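Local coordinates for ATP-dependent DNA helicase PIF1 (Candida albicans, PDB 7OTJ), which probably couples ATP hydrolysis to 5'-3' unwinding of DNA, including G-quadruplexes, to keep nuclear and mitochondrial genomes stable, at residues N91-A94 and F95-R99; N209-D212 and D213-R216. All coordinates share one frame; numbering follows the deposited sequence.

Contact 1: residues N91-A94 and F95-R99; sequences NKKA and FTRWR
Asn-91 O receives Phe-95 N at 2.7 Å, and from there the i to i+4 bonds run in unbroken succession, Lys-92 to Thr-96, Lys-93 to Arg-97 and Ala-94 to Trp-98, through the first turns of helix 92-100. Asn-91 is the N-cap, making this an asparagine-capped helix start in the P-loop helicase part of PIF1. Its OD1 takes Ala-94 N at 3.2 Å, with the donor standing well above the amide plane, and a weaker, more bent bond from Lys-93 N, so one side-chain oxygen caps two amides of the first turn.

Lys-92 O is held twice. Thr-96 OG1 donates to it at 2.8 Å, almost in line with the carbonyl, while Thr-96 N reaches the same oxygen at 3.1 Å from above the carbonyl plane. The hydroxyl gets there because chi1 of -63° folds OG1 back beside its own backbone N. The side chain of Lys-92 lies alongside that of Phe-95 and points the same way, its CD 4.0 Å from Phe-95 CD2, an oblique aliphatic contact with the ring. On another side of the helix Arg-97 bends at chi3 (47°), which carries its guanidinium back along the helix to Ala-94, NH2 lying 3.7 Å from Ala-94 CB. Lys-93 NZ sits 4.3 Å from Arg-97 NH2, a proximity of like charges; that NH2 also makes a weak hydrogen bond to Ser-70 O.

Trp-98 NE1 is hydrogen-bonded to Ala-72 O, and its ring meets Phe-71 and packs against Leu-120, Ala-124 and Leu-127 of helix 114-128 and Ile-88 of helix 81-90. Phe-95 also touches Leu-127, and Lys-89 besides, so Phe-95 and Trp-98 seat helix 92-100 against both helices just ahead of strand 103-107 of the parallel sheet.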
loop_
_atom_site.group_PDB
_atom_site.type_symbol
_atom_site.label_atom_id
_atom_site.label_comp_id
_atom_site.label_asym_id
_atom_site.label_seq_id
_atom_site.Cartn_x
_atom_site.Cartn_y
_atom_site.Cartn_z
ATOM N N ASN A 91 -0.077 -5.966 -24.417
ATOM C CA ASN A 91 -1.210 -5.722 -23.524
ATOM C C ASN A 91 -1.971 -4.519 -24.069
ATOM O O ASN A 91 -1.707 -3.370 -23.704
ATOM C CB ASN A 91 -0.720 -5.481 -22.100
ATOM C CG ASN A 91 -1.853 -5.409 -21.085
ATOM O OD1 ASN A 91 -3.027 -5.317 -21.444
ATOM N ND2 ASN A 91 -1.496 -5.441 -19.806
ATOM N N LYS A 92 -2.926 -4.783 -24.963
ATOM C CA LYS A 92 -3.664 -3.690 -25.584
ATOM C C LYS A 92 -4.508 -2.915 -24.581
ATOM O O LYS A 92 -4.866 -1.763 -24.848
ATOM C CB LYS A 92 -4.529 -4.218 -26.725
ATOM C CG LYS A 92 -3.735 -4.448 -28.002
ATOM C CD LYS A 92 -2.943 -3.197 -28.376
ATOM C CE LYS A 92 -2.273 -3.324 -29.744
ATOM N NZ LYS A 92 -3.249 -3.375 -30.868
ATOM N N LYS A 93 -4.802 -3.500 -23.420
ATOM C CA LYS A 93 -5.482 -2.736 -22.383
ATOM C C LYS A 93 -4.536 -1.721 -21.751
ATOM O O LYS A 93 -4.903 -0.554 -21.564
ATOM C CB LYS A 93 -6.049 -3.689 -21.328
ATOM C CG LYS A 93 -6.421 -3.031 -20.008
ATOM C CD LYS A 93 -6.780 -4.072 -18.950
ATOM C CE LYS A 93 -5.625 -5.034 -18.678
ATOM N NZ LYS A 93 -4.382 -4.342 -18.229
ATOM N N ALA A 94 -3.297 -2.133 -21.463
ATOM C CA ALA A 94 -2.322 -1.211 -20.890
ATOM C C ALA A 94 -1.786 -0.241 -21.931
ATOM O O ALA A 94 -1.535 0.929 -21.621
ATOM C CB ALA A 94 -1.167 -1.988 -20.258
ATOM N N PHE A 95 -1.616 -0.698 -23.172
ATOM C CA PHE A 95 -1.144 0.207 -24.209
ATOM C C PHE A 95 -2.142 1.330 -24.446
ATOM O O PHE A 95 -1.752 2.495 -24.593
ATOM C CB PHE A 95 -0.877 -0.562 -25.500
ATOM C CG PHE A 95 -0.449 0.312 -26.643
ATOM C CD1 PHE A 95 0.723 1.049 -26.569
ATOM C CD2 PHE A 95 -1.214 0.393 -27.793
ATOM C CE1 PHE A 95 1.120 1.851 -27.621
ATOM C CE2 PHE A 95 -0.822 1.190 -28.848
ATOM C CZ PHE A 95 0.346 1.921 -28.762
ATOM N N THR A 96 -3.438 1.007 -24.459
ATOM C CA THR A 96 -4.445 2.052 -24.604
ATOM C C THR A 96 -4.403 3.014 -23.423
ATOM O O THR A 96 -4.464 4.238 -23.605
ATOM C CB THR A 96 -5.838 1.426 -24.745
ATOM O OG1 THR A 96 -5.895 0.640 -25.944
ATOM C CG2 THR A 96 -6.908 2.500 -24.811
ATOM N N ARG A 97 -4.243 2.476 -22.210
ATOM C CA ARG A 97 -4.215 3.306 -21.012
ATOM C C ARG A 97 -3.029 4.261 -21.029
ATOM O O ARG A 97 -3.142 5.410 -20.588
ATOM C CB ARG A 97 -4.181 2.413 -19.772
ATOM C CG ARG A 97 -4.239 3.163 -18.459
ATOM C CD ARG A 97 -4.309 2.195 -17.311
ATOM N NE ARG A 97 -3.316 1.142 -17.467
ATOM C CZ ARG A 97 -3.241 0.065 -16.699
ATOM N NH1 ARG A 97 -4.083 -0.127 -15.696
ATOM N NH2 ARG A 97 -2.301 -0.843 -16.949
ATOM N N TRP A 98 -1.884 3.806 -21.544
ATOM C CA TRP A 98 -0.727 4.685 -21.668
ATOM C C TRP A 98 -1.003 5.855 -22.608
ATOM O O TRP A 98 -0.441 6.942 -22.426
ATOM C CB TRP A 98 0.489 3.899 -22.158
ATOM C CG TRP A 98 1.351 3.351 -21.071
ATOM C CD1 TRP A 98 1.522 2.037 -20.741
ATOM C CD2 TRP A 98 2.172 4.101 -20.170
ATOM N NE1 TRP A 98 2.401 1.921 -19.689
ATOM C CE2 TRP A 98 2.814 3.174 -19.320
ATOM C CE3 TRP A 98 2.427 5.464 -19.997
ATOM C CZ2 TRP A 98 3.694 3.569 -18.316
ATOM C CZ3 TRP A 98 3.297 5.851 -19.000
ATOM C CH2 TRP A 98 3.919 4.910 -18.170
ATOM N N ARG A 99 -1.857 5.666 -23.614
ATOM C CA ARG A 99 -2.118 6.753 -24.550
ATOM C C ARG A 99 -3.255 7.656 -24.095
ATOM O O ARG A 99 -3.241 8.854 -24.400
ATOM C CB ARG A 99 -2.421 6.201 -25.944
ATOM C CG ARG A 99 -1.197 5.665 -26.666
ATOM C CD ARG A 99 -1.528 5.180 -28.067
ATOM N NE ARG A 99 -2.592 4.182 -28.061
ATOM C CZ ARG A 99 -3.824 4.398 -28.505
ATOM N NH1 ARG A 99 -4.182 5.566 -29.016
ATOM N NH2 ARG A 99 -4.718 3.413 -28.437
#

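Contact 2: residues N209-D212 and D213-R216; sequences NVPD and DTAR
Val-210 meets Thr-214 where the chain enters helix 212-219, away from the nucleotide site, the two side chains crossing at about a right angle with CG1 of Val-210 3.8 Å from CG2 of Thr-214. The same CG1, set anti to the valine's backbone N (chi1 178°), also lies 4.0 Å from Ala-215 CB, a small apolar contact between the incoming loop and the first turn. Pro-211 is the N-cap residue. Its CD lies 4.0 Å from Thr-214 OG1, whose hydroxyl is hydrogen-bonded to Asn-204, and its carbonyl O accepts Ala-215 N at 3.0 Å in a nearly straight bond (169°). Asp-212 follows with the next helical bond, its O taking Arg-216 N at 2.7 Å, while its OD1 makes a salt bridge with Arg-496 NH1. One turn on, Arg-216 curls back through bends at chi2 and chi3 to put NH2 3.0 Å from Asp-213 OD1, a salt bridge along the exposed side of the helix. Thr-214 rests on Arg-197 and Met-201 of helix 196-204; Val-210 touches Val-499 and Ala-215 touches Phe-494, both in the loop that follows strand 489-492.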
loop_
_atom_site.group_PDB
_atom_site.type_symbol
_atom_site.label_atom_id
_atom_site.label_comp_id
_atom_site.label_asym_id
_atom_site.label_seq_id
_atom_site.Cartn_x
_atom_site.Cartn_y
_atom_site.Cartn_z
ATOM N N ASN A 209 18.720 11.868 14.126
ATOM C CA ASN A 209 19.209 12.275 15.440
ATOM C C ASN A 209 18.044 12.336 16.423
ATOM O O ASN A 209 17.102 13.113 16.235
ATOM C CB ASN A 209 19.919 13.624 15.355
ATOM C CG ASN A 209 21.026 13.636 14.315
ATOM O OD1 ASN A 209 21.681 12.622 14.073
ATOM N ND2 ASN A 209 21.238 14.790 13.692
ATOM N N VAL A 210 18.113 11.527 17.475
ATOM C CA VAL A 210 17.023 11.405 18.441
ATOM C C VAL A 210 17.492 11.878 19.812
ATOM O O VAL A 210 18.360 11.238 20.422
ATOM C CB VAL A 210 16.509 9.959 18.507
ATOM C CG1 VAL A 210 15.411 9.831 19.555
ATOM C CG2 VAL A 210 16.025 9.501 17.135
ATOM N N PRO A 211 16.954 12.982 20.333
ATOM C CA PRO A 211 17.369 13.453 21.661
ATOM C C PRO A 211 16.980 12.460 22.746
ATOM O O PRO A 211 16.111 11.604 22.559
ATOM C CB PRO A 211 16.613 14.779 21.828
ATOM C CG PRO A 211 16.177 15.162 20.458
ATOM C CD PRO A 211 15.977 13.885 19.704
ATOM N N ASP A 212 17.645 12.589 23.901
ATOM C CA ASP A 212 17.386 11.686 25.022
ATOM C C ASP A 212 15.917 11.716 25.431
ATOM O O ASP A 212 15.298 10.664 25.635
ATOM C CB ASP A 212 18.282 12.044 26.214
ATOM C CG ASP A 212 19.757 11.937 25.887
ATOM O OD1 ASP A 212 20.083 11.521 24.755
ATOM O OD2 ASP A 212 20.590 12.275 26.751
ATOM N N ASP A 213 15.345 12.915 25.565
ATOM C CA ASP A 213 13.968 13.024 26.040
ATOM C C ASP A 213 12.991 12.356 25.079
ATOM O O ASP A 213 12.047 11.686 25.514
ATOM C CB ASP A 213 13.596 14.489 26.258
ATOM C CG ASP A 213 14.021 15.004 27.611
ATOM O OD1 ASP A 213 14.698 14.263 28.354
ATOM O OD2 ASP A 213 13.668 16.156 27.937
ATOM N N THR A 214 13.198 12.526 23.769
ATOM C CA THR A 214 12.360 11.832 22.794
ATOM C C THR A 214 12.521 10.323 22.927
ATOM O O THR A 214 11.531 9.582 22.977
ATOM C CB THR A 214 12.704 12.290 21.368
ATOM O OG1 THR A 214 12.298 13.651 21.184
ATOM C CG2 THR A 214 12.008 11.418 20.326
ATOM N N ALA A 215 13.768 9.853 23.016
ATOM C CA ALA A 215 14.017 8.422 23.168
ATOM C C ALA A 215 13.391 7.888 24.449
ATOM O O ALA A 215 12.769 6.818 24.446
ATOM C CB ALA A 215 15.520 8.143 23.150
ATOM N N ARG A 216 13.557 8.607 25.558
ATOM C CA ARG A 216 12.931 8.176 26.801
ATOM C C ARG A 216 11.409 8.182 26.693
ATOM O O ARG A 216 10.744 7.237 27.135
ATOM C CB ARG A 216 13.397 9.071 27.945
ATOM C CG ARG A 216 12.949 8.593 29.301
ATOM C CD ARG A 216 11.954 9.554 29.907
ATOM N NE ARG A 216 12.602 10.731 30.476
ATOM C CZ ARG A 216 12.563 11.943 29.942
ATOM N NH1 ARG A 216 11.928 12.176 28.802
ATOM N NH2 ARG A 216 13.166 12.949 30.570
#

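How the contacts relate
Both contacts are local starts of helices within the PIF1-like helicase region, and neither closes a long loop. Following the chain, contact 1 comes first, where helix 81-90 gives way to helix 92-100 ahead of strand 103-107 of the six-stranded parallel sheet. The chain then completes that sheet with its edge strand 182-186, forms helix 196-204, and reaches contact 2 at the loop leading into helix 212-219. The two are in series, neither nested nor crossing, on opposite sides of the chain's centre, their centres about 50 Å apart. Contact 1 joins helices beside the six-stranded sheet; contact 2 ties helix 196-204 to the loop after strand 489-492 of the four-stranded sheet.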